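PDB 4FMV: glucuronoarabinoxylan endo-1,4-beta-xylanase from Clostridium papyrosolvens, which cleaves internal beta-1,4 linkages of xylan and is seen here as the family 30 glycoside hydrolase catalytic part of a longer protein. Local coordinates for residues N308-V313 against I327-A332; P296-V301 against T317-A322; F179-N184 against L202-Y207. All coordinates share one frame; numbering follows the deposited sequence.

Interaction 1: residues N308-V313 against I327-A332; sequences NTNVYV and INTGTA
N310 and T329 meet where the two strands of a beta hairpin run out. Three backbone bonds join the segments. Y312 N gives a bond to I327 O, and I327 N returns one to Y312 O that is nearly straight at 174°. T329 N then bonds N310 O at 2.8 Å, in the carbonyl plane. Between these pairs V311 faces N328 without direct backbone bonds.

The side chain of T329 covers the end of this pairing. Its CB lies 4.0 Å from N310 O. With chi1 at 66°, OG1 sits between the backbone N and the carbonyl carbon, and CG2 falls anti to that carbon. The T329 and N310 side chains cross at about a right angle, and T329 OG1 comes 3.1 Å from N310 CB. It also makes a weak bond of 3.4 Å to N310 O. T329 CG2 meets the edge of the Y312 ring, 4.0 Å from Y312 CE2, and OG1 lies at the same edge. K248, on helix 240-255, adds a cation-pi contact to the same ring.

N310 is the third residue of a type II turn from N308 to V311. On the other segment N328 OD1 accepts from G330 N, an Asx turn. A water gives a 2.7 Å bond to N328 OD1 and a weak one to T309 O. N328 ND2 bonds A332 O, which lies in the amide plane of N328, and also L376 O.

The polar side-chain atoms of N328 and T329 thus find backbone partners, with a water added at N328 OD1. N310 O accepts one backbone bond and one weak hydroxyl bond, both from T329.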
loop_
_atom_site.group_PDB
_atom_site.type_symbol
_atom_site.label_atom_id
_atom_site.label_comp_id
_atom_site.label_asym_id
_atom_site.label_seq_id
_atom_site.Cartn_x
_atom_site.Cartn_y
_atom_site.Cartn_z
ATOM N N ASN A 308 12.416 -4.446 -23.162
ATOM C CA ASN A 308 12.922 -5.714 -23.652
ATOM C C ASN A 308 12.096 -6.818 -23.046
ATOM O O ASN A 308 11.359 -6.593 -22.089
ATOM C CB ASN A 308 14.394 -5.861 -23.264
ATOM C CG ASN A 308 15.168 -6.794 -24.190
ATOM O OD1 ASN A 308 14.632 -7.329 -25.163
ATOM N ND2 ASN A 308 16.453 -6.980 -23.888
ATOM N N THR A 309 12.193 -8.015 -23.595
ATOM C CA THR A 309 11.517 -9.156 -22.983
ATOM C C THR A 309 11.916 -9.351 -21.516
ATOM O O THR A 309 13.100 -9.430 -21.186
ATOM C CB THR A 309 11.873 -10.454 -23.702
ATOM O OG1 THR A 309 11.996 -10.210 -25.111
ATOM C CG2 THR A 309 10.800 -11.507 -23.430
ATOM N N ASN A 310 10.914 -9.465 -20.651
ATOM C CA ASN A 310 11.112 -9.712 -19.227
ATOM C C ASN A 310 11.854 -8.581 -18.513
ATOM O O ASN A 310 12.369 -8.767 -17.422
ATOM C CB ASN A 310 11.848 -11.039 -19.011
ATOM C CG ASN A 310 11.009 -12.251 -19.396
ATOM O OD1 ASN A 310 9.802 -12.304 -19.135
ATOM N ND2 ASN A 310 11.655 -13.243 -20.002
ATOM N N VAL A 311 11.831 -7.387 -19.095
ATOM C CA VAL A 311 12.381 -6.212 -18.427
ATOM C C VAL A 311 11.257 -5.214 -18.208
ATOM O O VAL A 311 10.531 -4.866 -19.133
ATOM C CB VAL A 311 13.502 -5.575 -19.236
ATOM C CG1 VAL A 311 14.002 -4.274 -18.558
ATOM C CG2 VAL A 311 14.644 -6.603 -19.452
ATOM N N TYR A 312 11.115 -4.763 -16.974
ATOM C CA TYR A 312 10.035 -3.854 -16.600
ATOM C C TYR A 312 10.635 -2.646 -15.903
ATOM O O TYR A 312 11.432 -2.796 -14.979
ATOM C CB TYR A 312 9.055 -4.593 -15.688
ATOM C CG TYR A 312 8.499 -5.818 -16.372
ATOM C CD1 TYR A 312 7.462 -5.701 -17.300
ATOM C CD2 TYR A 312 9.033 -7.083 -16.129
ATOM C CE1 TYR A 312 6.967 -6.806 -17.957
ATOM C CE2 TYR A 312 8.534 -8.198 -16.766
ATOM C CZ TYR A 312 7.501 -8.051 -17.683
ATOM O OH TYR A 312 7.005 -9.146 -18.349
ATOM N N VAL A 313 10.279 -1.450 -16.350
ATOM C CA VAL A 313 10.927 -0.255 -15.825
ATOM C C VAL A 313 9.923 0.828 -15.466
ATOM O O VAL A 313 8.982 1.077 -16.215
ATOM C CB VAL A 313 11.971 0.319 -16.842
ATOM C CG1 VAL A 313 12.552 1.646 -16.344
ATOM C CG2 VAL A 313 13.083 -0.694 -17.092
ATOM N N ILE A 327 13.378 -4.031 -13.350
ATOM C CA ILE A 327 13.234 -5.425 -12.964
ATOM C C ILE A 327 13.583 -6.310 -14.152
ATOM O O ILE A 327 13.082 -6.082 -15.239
ATOM C CB ILE A 327 11.780 -5.730 -12.546
ATOM C CG1 ILE A 327 11.357 -4.839 -11.370
ATOM C CG2 ILE A 327 11.621 -7.225 -12.197
ATOM C CD1 ILE A 327 9.859 -4.642 -11.228
ATOM N N ASN A 328 14.474 -7.286 -13.963
ATOM C CA ASN A 328 14.740 -8.272 -15.016
ATOM C C ASN A 328 14.299 -9.658 -14.548
ATOM O O ASN A 328 14.983 -10.275 -13.732
ATOM C CB ASN A 328 16.235 -8.275 -15.365
ATOM C CG ASN A 328 16.623 -9.405 -16.306
ATOM O OD1 ASN A 328 15.777 -9.966 -17.011
ATOM N ND2 ASN A 328 17.920 -9.737 -16.334
ATOM N N THR A 329 13.191 -10.164 -15.096
ATOM C CA THR A 329 12.642 -11.458 -14.663
ATOM C C THR A 329 13.240 -12.594 -15.482
ATOM O O THR A 329 12.924 -13.770 -15.259
ATOM C CB THR A 329 11.093 -11.529 -14.789
ATOM O OG1 THR A 329 10.715 -11.476 -16.174
ATOM C CG2 THR A 329 10.423 -10.377 -14.059
ATOM N N GLY A 330 14.095 -12.239 -16.440
ATOM C CA GLY A 330 14.835 -13.215 -17.231
ATOM C C GLY A 330 15.893 -13.988 -16.446
ATOM O O GLY A 330 16.371 -13.554 -15.381
ATOM N N THR A 331 16.273 -15.143 -16.976
ATOM C CA THR A 331 17.247 -15.994 -16.301
ATOM C C THR A 331 18.677 -15.671 -16.709
ATOM O O THR A 331 19.610 -16.366 -16.315
ATOM C CB THR A 331 16.975 -17.484 -16.587
ATOM O OG1 THR A 331 17.153 -17.727 -17.985
ATOM C CG2 THR A 331 15.557 -17.848 -16.188
ATOM N N ALA A 332 18.844 -14.640 -17.532
ATOM C CA ALA A 332 20.171 -14.172 -17.900
ATOM C C ALA A 332 20.271 -12.663 -17.713
ATOM O O ALA A 332 19.305 -11.928 -17.952
ATOM C CB ALA A 332 20.486 -14.550 -19.327
HETATM O O HOH W 1 15.864 -10.849 -19.597
#

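Interaction 2: residues P296-V301 against T317-A322; sequences PGYKRV and TGDNKA
Y298 lays its ring flat on the backbone of G318. G318 CA stands 3.8 Å from the ring centroid and only 10° off the ring normal, a CH-pi contact over the face. G318 has no side chain, so the ring can settle directly on the main chain. G318 O lies over the same ring, 3.4 Å from Y298 CZ. The root of the side chain is close too, with Y298 CB 3.3 Å from T317 O.

Next to this the two strands pair. K299 N bonds T317 O, and T317 N bonds K299 O, both at 2.9 Å. V301 CG1 packs on T317 OG1 at 3.6 Å, and the two side chains meet at about a right angle. T12 and A315 also touch V301, which is buried.

The far end of Y298 is wetter. Its OH comes 3.4 Å from K321 CD, so the tyrosine tip rests on the aliphatic part of the lysine. A water bridges Y298 OH to D319 OD2. K321 bends at its last torsion, chi4 55°, and this turns NZ back to D319. There it makes a salt bridge to OD2 and a bond to D319 O. The carboxylate is met from above its plane. K299 carries its extended chain away from the contact, and both K299 and D319 are exposed.

G318 and K321 bond each other's backbones in both directions, with D319 and N320 between them in left-handed conformations. This is a two-residue beta hairpin turn, consistent with type I'. It joins strand 311-318 to strand 321-328, while the pairing of K299 with T317 belongs to the preceding hairpin of strands 299-303 and 311-318.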
loop_
_atom_site.group_PDB
_atom_site.type_symbol
_atom_site.label_atom_id
_atom_site.label_comp_id
_atom_site.label_asym_id
_atom_site.label_seq_id
_atom_site.Cartn_x
_atom_site.Cartn_y
_atom_site.Cartn_z
ATOM N N PRO A 296 7.520 9.971 -0.032
ATOM C CA PRO A 296 6.216 10.609 -0.157
ATOM C C PRO A 296 6.346 11.995 -0.802
ATOM O O PRO A 296 7.157 12.824 -0.357
ATOM C CB PRO A 296 5.791 10.753 1.305
ATOM C CG PRO A 296 6.367 9.529 1.948
ATOM C CD PRO A 296 7.717 9.367 1.297
ATOM N N GLY A 297 5.539 12.251 -1.829
ATOM C CA GLY A 297 5.599 13.534 -2.496
ATOM C C GLY A 297 6.337 13.496 -3.816
ATOM O O GLY A 297 6.237 14.431 -4.598
ATOM N N TYR A 298 7.069 12.414 -4.073
ATOM C CA TYR A 298 7.648 12.171 -5.390
ATOM C C TYR A 298 6.501 11.921 -6.364
ATOM O O TYR A 298 5.368 11.649 -5.960
ATOM C CB TYR A 298 8.548 10.939 -5.386
ATOM C CG TYR A 298 9.961 11.161 -4.869
ATOM C CD1 TYR A 298 10.210 12.001 -3.786
ATOM C CD2 TYR A 298 11.028 10.529 -5.465
ATOM C CE1 TYR A 298 11.489 12.192 -3.303
ATOM C CE2 TYR A 298 12.314 10.706 -5.003
ATOM C CZ TYR A 298 12.542 11.531 -3.915
ATOM O OH TYR A 298 13.827 11.712 -3.460
ATOM N N LYS A 299 6.783 12.055 -7.649
ATOM C CA LYS A 299 5.800 11.712 -8.652
ATOM C C LYS A 299 6.367 10.649 -9.588
ATOM O O LYS A 299 7.548 10.655 -9.892
ATOM C CB LYS A 299 5.412 12.961 -9.439
ATOM C CG LYS A 299 4.670 13.970 -8.598
ATOM C CD LYS A 299 4.384 15.236 -9.364
ATOM C CE LYS A 299 3.598 16.213 -8.495
ATOM N NZ LYS A 299 3.267 17.439 -9.273
ATOM N N ARG A 300 5.533 9.731 -10.049
ATOM C CA ARG A 300 5.977 8.891 -11.132
ATOM C C ARG A 300 6.115 9.771 -12.377
ATOM O O ARG A 300 5.390 10.764 -12.543
ATOM C CB ARG A 300 5.006 7.748 -11.371
ATOM C CG ARG A 300 5.471 6.801 -12.442
ATOM C CD ARG A 300 4.564 5.604 -12.546
ATOM N NE ARG A 300 3.329 5.910 -13.259
ATOM C CZ ARG A 300 3.170 5.745 -14.565
ATOM N NH1 ARG A 300 4.177 5.305 -15.302
ATOM N NH2 ARG A 300 2.013 6.037 -15.139
ATOM N N VAL A 301 7.064 9.432 -13.238
ATOM C CA VAL A 301 7.196 10.112 -14.521
ATOM C C VAL A 301 7.226 9.075 -15.634
ATOM O O VAL A 301 7.436 7.885 -15.374
ATOM C CB VAL A 301 8.475 10.969 -14.581
ATOM C CG1 VAL A 301 8.450 12.028 -13.480
ATOM C CG2 VAL A 301 9.711 10.088 -14.443
ATOM N N THR A 317 10.433 11.119 -9.741
ATOM C CA THR A 317 11.266 12.272 -9.383
ATOM C C THR A 317 10.717 12.988 -8.164
ATOM O O THR A 317 9.526 12.918 -7.869
ATOM C CB THR A 317 11.353 13.346 -10.500
ATOM O OG1 THR A 317 10.037 13.822 -10.817
ATOM C CG2 THR A 317 12.006 12.803 -11.744
ATOM N N GLY A 318 11.600 13.707 -7.477
ATOM C CA GLY A 318 11.217 14.586 -6.388
ATOM C C GLY A 318 12.470 14.940 -5.613
ATOM O O GLY A 318 13.485 14.271 -5.773
ATOM N N ASP A 319 12.399 15.973 -4.774
ATOM C CA ASP A 319 13.548 16.377 -3.949
ATOM C C ASP A 319 14.860 16.424 -4.746
ATOM O O ASP A 319 15.914 16.001 -4.250
ATOM C CB ASP A 319 13.703 15.454 -2.735
ATOM C CG ASP A 319 14.706 15.977 -1.727
ATOM O OD1 ASP A 319 14.766 17.206 -1.540
ATOM O OD2 ASP A 319 15.439 15.160 -1.130
ATOM N N ASN A 320 14.780 16.931 -5.974
ATOM C CA ASN A 320 15.939 17.079 -6.858
ATOM C C ASN A 320 16.692 15.777 -7.070
ATOM O O ASN A 320 17.922 15.770 -7.223
ATOM C CB ASN A 320 16.891 18.166 -6.345
ATOM C CG ASN A 320 16.156 19.409 -5.881
ATOM O OD1 ASN A 320 15.500 20.088 -6.671
ATOM N ND2 ASN A 320 16.257 19.709 -4.589
ATOM N N LYS A 321 15.937 14.679 -7.066
ATOM C CA LYS A 321 16.472 13.341 -7.306
ATOM C C LYS A 321 15.676 12.638 -8.419
ATOM O O LYS A 321 14.483 12.916 -8.622
ATOM C CB LYS A 321 16.427 12.514 -6.008
ATOM C CG LYS A 321 17.374 13.035 -4.921
ATOM C CD LYS A 321 17.119 12.384 -3.577
ATOM C CE LYS A 321 18.081 12.951 -2.533
ATOM N NZ LYS A 321 17.991 14.444 -2.468
ATOM N N ALA A 322 16.334 11.733 -9.138
ATOM C CA ALA A 322 15.654 10.854 -10.096
ATOM C C ALA A 322 15.810 9.421 -9.621
ATOM O O ALA A 322 16.888 9.048 -9.151
ATOM C CB ALA A 322 16.259 11.001 -11.471
HETATM O O HOH W 2 14.238 12.568 -0.771
#

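Interaction 3: residues F179-N184 against L202-Y207; sequences FQFLKN and LGCHFY
The F181 ring lies between C204 SG on one face and K183 CE on the other. C204 SG stands 3.8 Å from the ring centroid, 12° off the normal. K183 NZ folds back to bond F181 O. The backbone of F181 is left-handed, and chi1 of -162° sends its ring over the strand. C204 CB is close to F181 CD1, at 3.2 Å. L202 CD2 packs on F181 CE1 at 4.1 Å, and F181 CD2 meets the edge of the F206 ring.

Two hydrogen bonds join the other end, one between main-chain atoms and one from a side-chain amide. Y207 N bonds F179 O at 3.0 Å. Q180, with an extended chain beyond CG, brings NE2 to a lone pair of Y207 O.

Strand 201-205 is the sixth strand of the (beta/alpha)8 barrel. H205 bonds E177 and E143, and Y207 OH bonds E232. E143 and E232 follow or end barrel strands four and seven, where enzymes of this clan carry their two catalytic glutamates. Strand 227-232 lies beside the contact through L228 and M230, helix 183-190 touches L202, and helix 240-255 touches F206.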
loop_
_atom_site.group_PDB
_atom_site.type_symbol
_atom_site.label_atom_id
_atom_site.label_comp_id
_atom_site.label_asym_id
_atom_site.label_seq_id
_atom_site.Cartn_x
_atom_site.Cartn_y
_atom_site.Cartn_z
ATOM N N PHE A 179 -11.319 -7.520 -1.837
ATOM C CA PHE A 179 -10.219 -8.477 -1.754
ATOM C C PHE A 179 -9.440 -8.583 -3.057
ATOM O O PHE A 179 -8.253 -8.878 -3.041
ATOM C CB PHE A 179 -10.734 -9.858 -1.314
ATOM C CG PHE A 179 -11.446 -10.637 -2.406
ATOM C CD1 PHE A 179 -12.735 -10.300 -2.797
ATOM C CD2 PHE A 179 -10.839 -11.732 -2.999
ATOM C CE1 PHE A 179 -13.408 -11.023 -3.797
ATOM C CE2 PHE A 179 -11.493 -12.473 -4.000
ATOM C CZ PHE A 179 -12.789 -12.117 -4.397
ATOM N N GLN A 180 -10.162 -8.551 -4.178
ATOM C CA GLN A 180 -9.618 -8.419 -5.532
ATOM C C GLN A 180 -9.676 -7.130 -6.372
ATOM O O GLN A 180 -9.640 -7.230 -7.607
ATOM C CB GLN A 180 -9.609 -9.722 -6.358
ATOM C CG GLN A 180 -10.896 -10.300 -6.730
ATOM C CD GLN A 180 -10.725 -11.532 -7.630
ATOM O OE1 GLN A 180 -11.261 -11.580 -8.730
ATOM N NE2 GLN A 180 -9.988 -12.533 -7.147
ATOM N N PHE A 181 -10.039 -6.008 -5.762
ATOM C CA PHE A 181 -10.227 -4.756 -6.497
ATOM C C PHE A 181 -11.435 -4.930 -7.427
ATOM O O PHE A 181 -11.447 -4.443 -8.554
ATOM C CB PHE A 181 -8.961 -4.421 -7.309
ATOM C CG PHE A 181 -8.864 -2.967 -7.748
ATOM C CD1 PHE A 181 -9.689 -2.003 -7.207
ATOM C CD2 PHE A 181 -7.947 -2.584 -8.722
ATOM C CE1 PHE A 181 -9.588 -0.680 -7.595
ATOM C CE2 PHE A 181 -7.839 -1.257 -9.112
ATOM C CZ PHE A 181 -8.663 -0.308 -8.550
ATOM N N LEU A 182 -12.447 -5.641 -6.958
ATOM C CA LEU A 182 -13.643 -5.824 -7.771
ATOM C C LEU A 182 -14.378 -4.488 -7.849
ATOM O O LEU A 182 -14.757 -3.895 -6.814
ATOM C CB LEU A 182 -14.538 -6.927 -7.184
ATOM C CG LEU A 182 -13.923 -8.331 -7.158
ATOM C CD1 LEU A 182 -14.908 -9.396 -6.592
ATOM C CD2 LEU A 182 -13.428 -8.739 -8.535
ATOM N N LYS A 183 -14.581 -4.022 -9.083
ATOM C CA LYS A 183 -15.090 -2.685 -9.310
ATOM C C LYS A 183 -16.537 -2.561 -8.882
ATOM O O LYS A 183 -17.010 -1.460 -8.678
ATOM C CB LYS A 183 -14.937 -2.261 -10.787
ATOM C CG LYS A 183 -13.505 -2.440 -11.330
ATOM C CD LYS A 183 -12.424 -1.889 -10.380
ATOM C CE LYS A 183 -10.998 -2.032 -10.981
ATOM N NZ LYS A 183 -10.543 -3.473 -11.064
ATOM N N ASN A 184 -17.250 -3.674 -8.756
ATOM C CA ASN A 184 -18.651 -3.564 -8.374
ATOM C C ASN A 184 -18.771 -3.068 -6.927
ATOM O O ASN A 184 -19.785 -2.495 -6.522
ATOM C CB ASN A 184 -19.430 -4.873 -8.629
ATOM C CG ASN A 184 -18.998 -6.016 -7.713
ATOM O OD1 ASN A 184 -17.918 -5.995 -7.113
ATOM N ND2 ASN A 184 -19.836 -7.037 -7.627
ATOM N N LEU A 202 -9.407 5.454 -2.154
ATOM C CA LEU A 202 -10.039 4.219 -2.621
ATOM C C LEU A 202 -8.983 3.148 -2.364
ATOM O O LEU A 202 -7.916 3.171 -2.990
ATOM C CB LEU A 202 -10.364 4.317 -4.124
ATOM C CG LEU A 202 -11.409 3.329 -4.678
ATOM C CD1 LEU A 202 -11.847 3.702 -6.096
ATOM C CD2 LEU A 202 -10.866 1.936 -4.644
ATOM N N GLY A 203 -9.235 2.286 -1.373
ATOM C CA GLY A 203 -8.371 1.152 -1.101
ATOM C C GLY A 203 -8.817 -0.120 -1.797
ATOM O O GLY A 203 -10.005 -0.393 -1.892
ATOM N N CYS A 204 -7.862 -0.954 -2.179
ATOM C CA CYS A 204 -8.161 -2.224 -2.822
ATOM C C CYS A 204 -7.086 -3.246 -2.466
ATOM O O CYS A 204 -5.956 -2.876 -2.134
ATOM C CB CYS A 204 -8.191 -2.052 -4.340
ATOM S SG CYS A 204 -6.591 -1.597 -5.075
ATOM N N HIS A 205 -7.435 -4.528 -2.552
ATOM C CA HIS A 205 -6.452 -5.595 -2.402
ATOM C C HIS A 205 -6.297 -6.343 -3.722
ATOM O O HIS A 205 -7.178 -6.318 -4.579
ATOM C CB HIS A 205 -6.855 -6.580 -1.295
ATOM C CG HIS A 205 -7.037 -5.939 0.044
ATOM N ND1 HIS A 205 -7.495 -6.634 1.145
ATOM C CD2 HIS A 205 -6.834 -4.668 0.459
ATOM C CE1 HIS A 205 -7.548 -5.820 2.181
ATOM N NE2 HIS A 205 -7.158 -4.615 1.790
ATOM N N PHE A 206 -5.125 -6.950 -3.854
ATOM C CA PHE A 206 -4.609 -7.696 -5.015
ATOM C C PHE A 206 -4.770 -9.229 -5.070
ATOM O O PHE A 206 -3.924 -9.904 -5.681
ATOM C CB PHE A 206 -3.237 -7.226 -5.508
ATOM C CG PHE A 206 -3.272 -5.947 -6.319
ATOM C CD1 PHE A 206 -4.469 -5.250 -6.526
ATOM C CD2 PHE A 206 -2.096 -5.451 -6.893
ATOM C CE1 PHE A 206 -4.496 -4.066 -7.284
ATOM C CE2 PHE A 206 -2.106 -4.264 -7.659
ATOM C CZ PHE A 206 -3.312 -3.573 -7.851
ATOM N N TYR A 207 -5.669 -9.826 -4.296
ATOM C CA TYR A 207 -5.621 -11.263 -4.289
ATOM C C TYR A 207 -6.444 -11.754 -5.471
ATOM O O TYR A 207 -7.666 -11.887 -5.401
ATOM C CB TYR A 207 -6.297 -11.738 -2.993
ATOM C CG TYR A 207 -5.510 -11.334 -1.762
ATOM C CD1 TYR A 207 -4.264 -11.904 -1.507
ATOM C CD2 TYR A 207 -5.989 -10.383 -0.885
ATOM C CE1 TYR A 207 -3.526 -11.540 -0.411
ATOM C CE2 TYR A 207 -5.239 -10.003 0.220
ATOM C CZ TYR A 207 -4.020 -10.587 0.449
ATOM O OH TYR A 207 -3.272 -10.231 1.546
#

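Interactions 1 and 2 lie at opposite ends of the hairpin of strands 311-318 and 321-328, with centres about 24 Å apart. Interaction 2 pairs its turn end with strand 299-303. Their segments alternate along the chain. Both belong to the beta structure beside the barrel. Interaction 3 closes earlier in the sequence and lies in the barrel itself. Its centre is about 27 Å from each of theirs, and its nearest atoms are about 12 Å from interaction 1 and 13 Å from interaction 2. Its residues bond E143 and E232, the probable catalytic pair. Helix 240-255 touches both interaction 1 and interaction 3, so it spans the two parts of the fold.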